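Local structure of malonyl CoA-acyl carrier protein transacylase (Staphylococcus aureus, 3IM9) at residues A13-G18 with F278-P283; I167-Q172 with S288-K293; A138-L143 with I173-H178. The protein transfers the malonyl group from coenzyme A to the acyl carrier protein, supplying malonyl-ACP for bacterial fatty acid biosynthesis. All blocks are in the same frame, centred on the assembly; numbering follows the deposited sequence.

Contact 1 of 3, residues A13-G18 with F278-P283; sequences AIIFPG and FIEIGP. With SO4 (sulfate ion), chain D.
The carbonyl oxygen of Ile279 is gripped twice. Ile15 N donates to Ile279 O at 2.8 Å, and Ile14 CA makes a CA-H...O contact with the same oxygen. Two more backbone bonds complete the parallel ladder. Ile279 N reaches Ala13 O at 2.9 Å, and Ile281 N reaches Ile15 O at 3.0 Å. These are neighbouring strands in the parallel sheet of the large alpha/beta subdomain.

On the face carrying Ala13, Ile15, Phe278 and Glu280, Ile15 does most of the work. Its CG2 meets the edge of the Phe278 ring at CD2 (3.9 Å), while CG1 lies against the backbone and CB of Glu280. Helix 286-294 covers this face. Glu280 has CG opposite its backbone N (chi1 -173°) and is extended beyond it, which carries the carboxylate to Ser288 OG and Leu287 N.

Ile14 sits on the other face, with CG2 on Ile281 CD1. Phe16 lies side by side with Ile281. Ile281 O is near the plane of the ring at its edge, 3.3 Å from Phe16 CD2, and also accepts a hydrogen bond from Ser78 OG.

Beyond the strand, Pro17 CD rests on Ile281 O. Its side chain is about 9 Å from that of Ser97, probably the nucleophile. The loop turns Gly18 N to sulfate O1, at 2.7 Å and almost straight (172°). The ion, probably from the crystallisation liquor, marks an N-H able to hold an anion.

Contact 2 of 3, residues I167-Q172 with S288-K293; sequences INCPGQ and SGLIKK
This is a partly buried contact between the end of a strand and a helix, held by van der Waals packing with no hydrogen bond across it. Strand 162-169 and the turn after it belong to the smaller mixed-sheet subdomain. Helix 286-294 packs beside the parallel sheet of the larger one. The short axes of strand 167-169 and helix 288-293 run at 72° to each other.

Leu290 is the main contact residue of the helix. Its two methyls part company. CD1 touches Asn168 CB at 3.8 Å, and CD2 touches Cys169 SG at 3.6 Å. CD2 also lies against the amide end of Gln172, whose side chain crosses that of Leu290 at about a right angle.

Cys169 is turned toward the helix. Its SG stands between the backbone N and the carbonyl carbon (chi1 67°), and this brings the sulfur against both Leu290 CD2 and Lys293 CD. Lys293 CD comes within 3.6 Å of Cys169 SG. Cys169 CB rests on Leu290 O at the same distance.

The strand end has a definite shape. Two residues, Asn168 and Cys169, stand opposite the single Gln172, as in a classic beta bulge. The backbone amides of both bond to Gln172 O, that of Cys169 weakly. A type II turn runs from Cys169 to Gln172. Gln172 N closes the turn on Cys169 O at 2.9 Å. Gly171 takes a positive phi (86°) that suits glycine.

At the solvent side, Pro170 CD lies 3.7 Å from Lys293 O. Further in, Asn168 O is buried without a polar partner, against Leu290 CB. The side chain of Asn168 is about 8 Å from that of Ser97, which is probably catalytic.

Contact 3 of 3, residues A138-L143 with I173-H178; sequences AAVLGL and IVVSGH
Ala138 and Val175 form an antiparallel pair with two backbone hydrogen bonds. Ala138 N donates to Val175 O at 2.9 Å, and Val175 N returns to Ala138 O. Two residues on, Val140 and Ile173 repeat the pattern. Val140 N meets Ile173 O at 2.8 Å, and Ile173 N meets Val140 O at 3.0 Å with a nearly straight N-H...O angle of 175°. Ala139 and Val174 lie between them as a non-hydrogen-bonded pair, where the CA atoms close to 4.1 Å. Val174 CA also makes a CA-H...O contact with Ala138 O.

The apolar contacts fall on two faces. Ala138, Val140, Ile173 and Val175 share one. There the branches of Val140 and Val175 meet diagonally across the strands. Val140 has CG1 anti to the backbone N (chi1 178°), which leaves CG2 beside that N and 4.0 Å from Val175 CG1. Val175 CG2 touches Val140 CG2 too, and packs on Ala138 O. Helices 145-155 and 179-188 cover this face: Val175 reaches Val148 and Cys152 on the first, and Ile182 and Leu185 on the second.

The other face carries Ala139 and Val174. Their contact is light, from Ala139 CB to Val174 CG2 at 4.3 Å. Val174 CG1 lies instead on Ala138 O, at 3.5 Å. Val174 also touches Asn168 and Leu200, and its side chain is about 8 Å from that of the probably catalytic His207.

Strands 135-141 and 172-176 are central neighbours in a mixed sheet. Its antiparallel core is 196-199, 135-141, 172-176 and 162-169, with short strand 261-262 added in parallel beside 162-169. Strand 135-141, helix 145-155, strands 162-169 and 172-176, helix 179-188 and strand 196-199 follow one another as beta-alpha-beta-beta-alpha-beta. With two helices on one face, this is the ferredoxin-like small subdomain of FabD acyltransferases.

Overall arrangement
From the N terminus, strand 11-16 opens the loop that contact 1 closes when strand 275-281 arrives 260 residues later. Contact 3 is nested inside this loop. It closes a short loop of about 30 residues within the small subdomain. Contact 2 closes a loop of about 116 residues and crosses both. Its first segment, 167-172, precedes 173-178 directly, and its second, 288-293, follows strand 275-281. At one end helix 286-294 packs on the face of strands 11-16 and 275-281, with Ile291 against Ile15. At the other, Gly171 O probably accepts a hydrogen bond from Gly142 N, linking contact 2 to contact 3. Contacts 1 and 3 do not touch. Contact 2 bridges the two subdomains.

Contact 1 of 3, residues A13-G18 with F278-P283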
loop_
_atom_site.group_PDB
_atom_site.type_symbol
_atom_site.label_atom_id
_atom_site.label_comp_id
_atom_site.label_asym_id
_atom_site.label_seq_id
_atom_site.Cartn_x
_atom_site.Cartn_y
_atom_site.Cartn_z
ATOM N N ALA A 13 -12.478 -3.685 -9.272
ATOM C CA ALA A 13 -11.698 -3.820 -8.020
ATOM C C ALA A 13 -11.450 -2.411 -7.457
ATOM O O ALA A 13 -11.183 -1.498 -8.236
ATOM C CB ALA A 13 -10.293 -4.541 -8.289
ATOM N N ILE A 14 -11.636 -2.280 -6.148
ATOM C CA ILE A 14 -11.260 -1.036 -5.490
ATOM C C ILE A 14 -9.868 -1.208 -4.903
ATOM O O ILE A 14 -9.555 -2.269 -4.346
ATOM C CB ILE A 14 -12.294 -0.657 -4.402
ATOM C CG1 ILE A 14 -12.477 -1.725 -3.342
ATOM C CG2 ILE A 14 -13.655 -0.172 -5.059
ATOM C CD1 ILE A 14 -13.489 -1.341 -2.210
ATOM N N ILE A 15 -9.031 -0.187 -5.066
ATOM C CA ILE A 15 -7.617 -0.378 -4.720
ATOM C C ILE A 15 -7.156 0.829 -3.914
ATOM O O ILE A 15 -7.695 1.974 -4.073
ATOM C CB ILE A 15 -6.695 -0.574 -5.955
ATOM C CG1 ILE A 15 -6.657 0.671 -6.850
ATOM C CG2 ILE A 15 -7.204 -1.787 -6.780
ATOM C CD1 ILE A 15 -5.859 0.527 -8.151
ATOM N N PHE A 16 -6.165 0.595 -3.056
ATOM C CA PHE A 16 -5.824 1.644 -2.054
ATOM C C PHE A 16 -4.308 1.885 -2.066
ATOM O O PHE A 16 -3.508 0.959 -1.900
ATOM C CB PHE A 16 -6.277 1.148 -0.690
ATOM C CG PHE A 16 -7.767 0.942 -0.610
ATOM C CD1 PHE A 16 -8.278 -0.356 -0.633
ATOM C CD2 PHE A 16 -8.626 2.025 -0.508
ATOM C CE1 PHE A 16 -9.691 -0.555 -0.633
ATOM C CE2 PHE A 16 -10.021 1.850 -0.409
ATOM C CZ PHE A 16 -10.552 0.533 -0.442
ATOM N N PRO A 17 -3.862 3.149 -2.140
ATOM C CA PRO A 17 -2.427 3.474 -2.125
ATOM C C PRO A 17 -1.857 3.412 -0.714
ATOM O O PRO A 17 -2.565 3.402 0.300
ATOM C CB PRO A 17 -2.411 4.898 -2.646
ATOM C CG PRO A 17 -3.707 5.498 -2.112
ATOM C CD PRO A 17 -4.754 4.331 -2.308
ATOM N N GLY A 18 -0.540 3.375 -0.704
ATOM C CA GLY A 18 0.274 3.347 0.531
ATOM C C GLY A 18 1.238 4.521 0.623
ATOM O O GLY A 18 1.069 5.575 -0.069
ATOM N N PHE A 278 -10.553 -0.531 -12.418
ATOM C CA PHE A 278 -9.952 -0.377 -11.101
ATOM C C PHE A 278 -10.319 1.033 -10.621
ATOM O O PHE A 278 -10.072 2.019 -11.319
ATOM C CB PHE A 278 -8.411 -0.461 -11.237
ATOM C CG PHE A 278 -7.912 -1.852 -11.590
ATOM C CD1 PHE A 278 -7.767 -2.218 -12.968
ATOM C CD2 PHE A 278 -7.605 -2.726 -10.589
ATOM C CE1 PHE A 278 -7.303 -3.516 -13.291
ATOM C CE2 PHE A 278 -7.104 -4.040 -10.883
ATOM C CZ PHE A 278 -6.974 -4.398 -12.252
ATOM N N ILE A 279 -10.737 1.106 -9.392
ATOM C CA ILE A 279 -11.125 2.373 -8.741
ATOM C C ILE A 279 -10.152 2.530 -7.579
ATOM O O ILE A 279 -10.213 1.837 -6.568
ATOM C CB ILE A 279 -12.507 2.294 -8.221
ATOM C CG1 ILE A 279 -13.477 2.038 -9.422
ATOM C CG2 ILE A 279 -12.921 3.689 -7.539
ATOM C CD1 ILE A 279 -15.025 1.924 -8.935
ATOM N N GLU A 280 -9.286 3.559 -7.750
ATOM C CA GLU A 280 -8.323 3.963 -6.665
ATOM C C GLU A 280 -8.979 4.945 -5.717
ATOM O O GLU A 280 -9.672 5.898 -6.144
ATOM C CB GLU A 280 -7.108 4.520 -7.356
ATOM C CG GLU A 280 -5.952 4.811 -6.301
ATOM C CD GLU A 280 -4.689 5.250 -6.977
ATOM O OE1 GLU A 280 -4.626 5.515 -8.198
ATOM O OE2 GLU A 280 -3.676 5.267 -6.212
ATOM N N ILE A 281 -8.839 4.706 -4.419
ATOM C CA ILE A 281 -9.564 5.518 -3.422
ATOM C C ILE A 281 -8.515 5.948 -2.362
ATOM O O ILE A 281 -7.970 5.115 -1.598
ATOM C CB ILE A 281 -10.693 4.679 -2.737
ATOM C CG1 ILE A 281 -11.649 4.249 -3.868
ATOM C CG2 ILE A 281 -11.379 5.509 -1.611
ATOM C CD1 ILE A 281 -12.744 3.238 -3.292
ATOM N N GLY A 282 -8.241 7.281 -2.332
ATOM C CA GLY A 282 -7.159 7.755 -1.450
ATOM C C GLY A 282 -6.614 9.010 -2.118
ATOM O O GLY A 282 -7.039 9.436 -3.163
ATOM N N PRO A 283 -5.587 9.579 -1.529
ATOM C CA PRO A 283 -4.944 10.705 -2.070
ATOM C C PRO A 283 -4.044 10.280 -3.234
ATOM O O PRO A 283 -3.502 9.151 -3.250
ATOM C CB PRO A 283 -4.007 11.177 -0.928
ATOM C CG PRO A 283 -3.648 9.983 -0.100
ATOM C CD PRO A 283 -4.951 9.081 -0.285
HETATM S S SO4 D . 2.169 3.513 -3.196
HETATM O O1 SO4 D . 0.761 3.107 -3.086
HETATM O O2 SO4 D . 2.346 5.083 -3.235
HETATM O O3 SO4 D . 2.743 2.908 -2.004
HETATM O O4 SO4 D . 2.770 2.926 -4.559
#

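Contact 2 of 3, residues I167-Q172 with S288-K293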
loop_
_atom_site.group_PDB
_atom_site.type_symbol
_atom_site.label_atom_id
_atom_site.label_comp_id
_atom_site.label_asym_id
_atom_site.label_seq_id
_atom_site.Cartn_x
_atom_site.Cartn_y
_atom_site.Cartn_z
ATOM N N ILE A 167 7.454 -4.375 -6.359
ATOM C CA ILE A 167 7.451 -4.722 -7.775
ATOM C C ILE A 167 6.225 -4.008 -8.387
ATOM O O ILE A 167 5.131 -4.491 -8.303
ATOM C CB ILE A 167 7.297 -6.255 -7.948
ATOM C CG1 ILE A 167 8.350 -7.039 -7.104
ATOM C CG2 ILE A 167 7.480 -6.572 -9.404
ATOM C CD1 ILE A 167 9.752 -6.693 -7.257
ATOM N N ASN A 168 6.454 -2.800 -8.836
ATOM C CA ASN A 168 5.362 -1.828 -9.092
ATOM C C ASN A 168 4.803 -1.838 -10.487
ATOM O O ASN A 168 3.586 -1.897 -10.633
ATOM C CB ASN A 168 5.812 -0.410 -8.667
ATOM C CG ASN A 168 5.964 -0.295 -7.149
ATOM O OD1 ASN A 168 5.502 -1.156 -6.400
ATOM N ND2 ASN A 168 6.551 0.824 -6.706
ATOM N N CYS A 169 5.647 -1.679 -11.495
ATOM C CA CYS A 169 5.187 -1.743 -12.900
ATOM C C CYS A 169 6.424 -1.982 -13.731
ATOM O O CYS A 169 7.541 -1.912 -13.241
ATOM C CB CYS A 169 4.453 -0.464 -13.323
ATOM S SG CYS A 169 5.472 1.030 -13.396
ATOM N N PRO A 170 6.274 -2.337 -14.986
ATOM C CA PRO A 170 7.464 -2.431 -15.847
ATOM C C PRO A 170 8.258 -1.172 -15.781
ATOM O O PRO A 170 7.707 -0.032 -15.973
ATOM C CB PRO A 170 6.829 -2.573 -17.250
ATOM C CG PRO A 170 5.577 -3.323 -16.986
ATOM C CD PRO A 170 5.005 -2.587 -15.723
ATOM N N GLY A 171 9.563 -1.313 -15.438
ATOM C CA GLY A 171 10.456 -0.143 -15.322
ATOM C C GLY A 171 10.439 0.556 -13.981
ATOM O O GLY A 171 10.996 1.592 -13.855
ATOM N N GLN A 172 9.679 0.006 -12.992
ATOM C CA GLN A 172 9.762 0.650 -11.669
ATOM C C GLN A 172 9.790 -0.469 -10.619
ATOM O O GLN A 172 8.776 -1.098 -10.307
ATOM C CB GLN A 172 8.578 1.561 -11.429
ATOM C CG GLN A 172 8.698 2.247 -10.004
ATOM C CD GLN A 172 7.497 3.101 -9.700
ATOM O OE1 GLN A 172 7.120 4.019 -10.522
ATOM N NE2 GLN A 172 6.939 2.916 -8.568
ATOM N N SER A 288 -3.099 4.117 -10.096
ATOM C CA SER A 288 -3.681 4.210 -11.430
ATOM C C SER A 288 -2.571 4.347 -12.428
ATOM O O SER A 288 -2.575 3.693 -13.496
ATOM C CB SER A 288 -4.678 5.395 -11.526
ATOM O OG SER A 288 -5.749 5.304 -10.585
ATOM N N GLY A 289 -1.509 5.107 -12.060
ATOM C CA GLY A 289 -0.350 5.238 -12.981
ATOM C C GLY A 289 0.379 3.943 -13.183
ATOM O O GLY A 289 0.855 3.678 -14.265
ATOM N N LEU A 290 0.525 3.150 -12.123
ATOM C CA LEU A 290 1.235 1.896 -12.228
ATOM C C LEU A 290 0.370 0.966 -13.085
ATOM O O LEU A 290 0.925 0.228 -13.888
ATOM C CB LEU A 290 1.428 1.242 -10.843
ATOM C CG LEU A 290 2.322 2.106 -9.888
ATOM C CD1 LEU A 290 2.425 1.307 -8.562
ATOM C CD2 LEU A 290 3.746 2.332 -10.461
ATOM N N ILE A 291 -0.936 0.914 -12.835
ATOM C CA ILE A 291 -1.768 -0.036 -13.629
ATOM C C ILE A 291 -1.757 0.329 -15.105
ATOM O O ILE A 291 -1.706 -0.589 -15.936
ATOM C CB ILE A 291 -3.145 -0.140 -13.064
ATOM C CG1 ILE A 291 -3.042 -0.795 -11.686
ATOM C CG2 ILE A 291 -4.053 -1.010 -13.981
ATOM C CD1 ILE A 291 -4.351 -0.817 -10.887
ATOM N N LYS A 292 -1.770 1.624 -15.420
ATOM C CA LYS A 292 -1.706 2.052 -16.816
ATOM C C LYS A 292 -0.467 1.496 -17.508
ATOM O O LYS A 292 -0.543 1.144 -18.697
ATOM C CB LYS A 292 -1.746 3.596 -16.877
ATOM C CG LYS A 292 -1.651 4.194 -18.325
ATOM C CD LYS A 292 -2.709 3.716 -19.278
ATOM C CE LYS A 292 -4.126 4.231 -18.854
ATOM N NZ LYS A 292 -5.174 3.672 -19.766
ATOM N N LYS A 293 0.654 1.381 -16.825
ATOM C CA LYS A 293 1.882 0.838 -17.405
ATOM C C LYS A 293 1.848 -0.659 -17.495
ATOM O O LYS A 293 2.590 -1.256 -18.239
ATOM C CB LYS A 293 3.121 1.299 -16.587
ATOM C CG LYS A 293 3.418 2.814 -16.815
ATOM C CD LYS A 293 4.436 3.475 -15.792
ATOM C CE LYS A 293 4.251 5.042 -15.589
ATOM N NZ LYS A 293 4.591 5.581 -14.202
#

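Contact 3 of 3, residues A138-L143 with I173-H178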
loop_
_atom_site.group_PDB
_atom_site.type_symbol
_atom_site.label_atom_id
_atom_site.label_comp_id
_atom_site.label_asym_id
_atom_site.label_seq_id
_atom_site.Cartn_x
_atom_site.Cartn_y
_atom_site.Cartn_z
ATOM N N ALA A 138 15.547 2.086 -2.491
ATOM C CA ALA A 138 15.743 2.969 -3.633
ATOM C C ALA A 138 14.873 2.494 -4.779
ATOM O O ALA A 138 14.711 1.303 -5.002
ATOM C CB ALA A 138 17.231 2.929 -4.095
ATOM N N ALA A 139 14.379 3.465 -5.554
ATOM C CA ALA A 139 13.601 3.076 -6.753
ATOM C C ALA A 139 14.553 2.924 -7.945
ATOM O O ALA A 139 15.265 3.851 -8.292
ATOM C CB ALA A 139 12.558 4.177 -7.028
ATOM N N VAL A 140 14.488 1.749 -8.555
ATOM C CA VAL A 140 15.307 1.520 -9.794
ATOM C C VAL A 140 14.330 1.693 -10.976
ATOM O O VAL A 140 13.312 0.954 -11.064
ATOM C CB VAL A 140 15.912 0.136 -9.777
ATOM C CG1 VAL A 140 16.707 -0.069 -11.084
ATOM C CG2 VAL A 140 16.762 -0.109 -8.517
ATOM N N LEU A 141 14.638 2.658 -11.847
ATOM C CA LEU A 141 13.697 2.951 -12.928
ATOM C C LEU A 141 14.357 2.485 -14.209
ATOM O O LEU A 141 15.531 2.726 -14.432
ATOM C CB LEU A 141 13.384 4.421 -13.014
ATOM C CG LEU A 141 12.844 4.993 -11.677
ATOM C CD1 LEU A 141 12.507 6.465 -11.817
ATOM C CD2 LEU A 141 11.604 4.236 -11.066
ATOM N N GLY A 142 13.545 1.947 -15.109
ATOM C CA GLY A 142 14.008 1.717 -16.486
ATOM C C GLY A 142 14.616 0.368 -16.743
ATOM O O GLY A 142 15.125 0.117 -17.861
ATOM N N LEU A 143 14.581 -0.552 -15.778
ATOM C CA LEU A 143 15.186 -1.857 -15.986
ATOM C C LEU A 143 14.206 -2.965 -15.810
ATOM O O LEU A 143 13.371 -2.897 -14.934
ATOM C CB LEU A 143 16.371 -2.085 -14.990
ATOM C CG LEU A 143 17.629 -1.338 -15.274
ATOM C CD1 LEU A 143 18.643 -1.678 -14.155
ATOM C CD2 LEU A 143 18.222 -1.757 -16.662
ATOM N N ILE A 173 10.992 -0.725 -10.047
ATOM C CA ILE A 173 11.217 -1.767 -9.031
ATOM C C ILE A 173 11.923 -1.079 -7.890
ATOM O O ILE A 173 13.008 -0.562 -8.083
ATOM C CB ILE A 173 12.099 -2.954 -9.564
ATOM C CG1 ILE A 173 11.474 -3.603 -10.863
ATOM C CG2 ILE A 173 12.277 -3.995 -8.443
ATOM C CD1 ILE A 173 10.078 -4.062 -10.762
ATOM N N VAL A 174 11.290 -1.081 -6.701
ATOM C CA VAL A 174 11.993 -0.539 -5.542
ATOM C C VAL A 174 12.719 -1.668 -4.901
ATOM O O VAL A 174 12.159 -2.726 -4.723
ATOM C CB VAL A 174 10.939 0.063 -4.547
ATOM C CG1 VAL A 174 11.684 0.725 -3.353
ATOM C CG2 VAL A 174 10.070 1.142 -5.201
ATOM N N VAL A 175 13.999 -1.397 -4.563
ATOM C CA VAL A 175 14.820 -2.387 -3.899
ATOM C C VAL A 175 15.065 -1.925 -2.431
ATOM O O VAL A 175 14.860 -0.742 -2.092
ATOM C CB VAL A 175 16.162 -2.603 -4.566
ATOM C CG1 VAL A 175 15.884 -3.125 -6.051
ATOM C CG2 VAL A 175 16.993 -1.313 -4.634
ATOM N N SER A 176 15.420 -2.876 -1.573
ATOM C CA SER A 176 15.550 -2.579 -0.148
ATOM C C SER A 176 16.610 -3.419 0.503
ATOM O O SER A 176 16.852 -4.563 0.106
ATOM C CB SER A 176 14.186 -2.905 0.493
ATOM O OG SER A 176 14.195 -2.596 1.840
ATOM N N GLY A 177 17.258 -2.869 1.525
ATOM C CA GLY A 177 18.244 -3.708 2.257
ATOM C C GLY A 177 19.255 -2.833 2.961
ATOM O O GLY A 177 18.957 -1.688 3.384
ATOM N N HIS A 178 20.471 -3.359 3.176
ATOM C CA HIS A 178 21.475 -2.535 3.901
ATOM C C HIS A 178 21.783 -1.252 3.170
ATOM O O HIS A 178 21.975 -1.265 1.940
ATOM C CB HIS A 178 22.740 -3.397 4.048
ATOM C CG HIS A 178 22.563 -4.454 5.089
ATOM N ND1 HIS A 178 22.301 -5.768 4.750
ATOM C CD2 HIS A 178 22.532 -4.390 6.452
ATOM C CE1 HIS A 178 22.129 -6.472 5.852
ATOM N NE2 HIS A 178 22.275 -5.666 6.903
#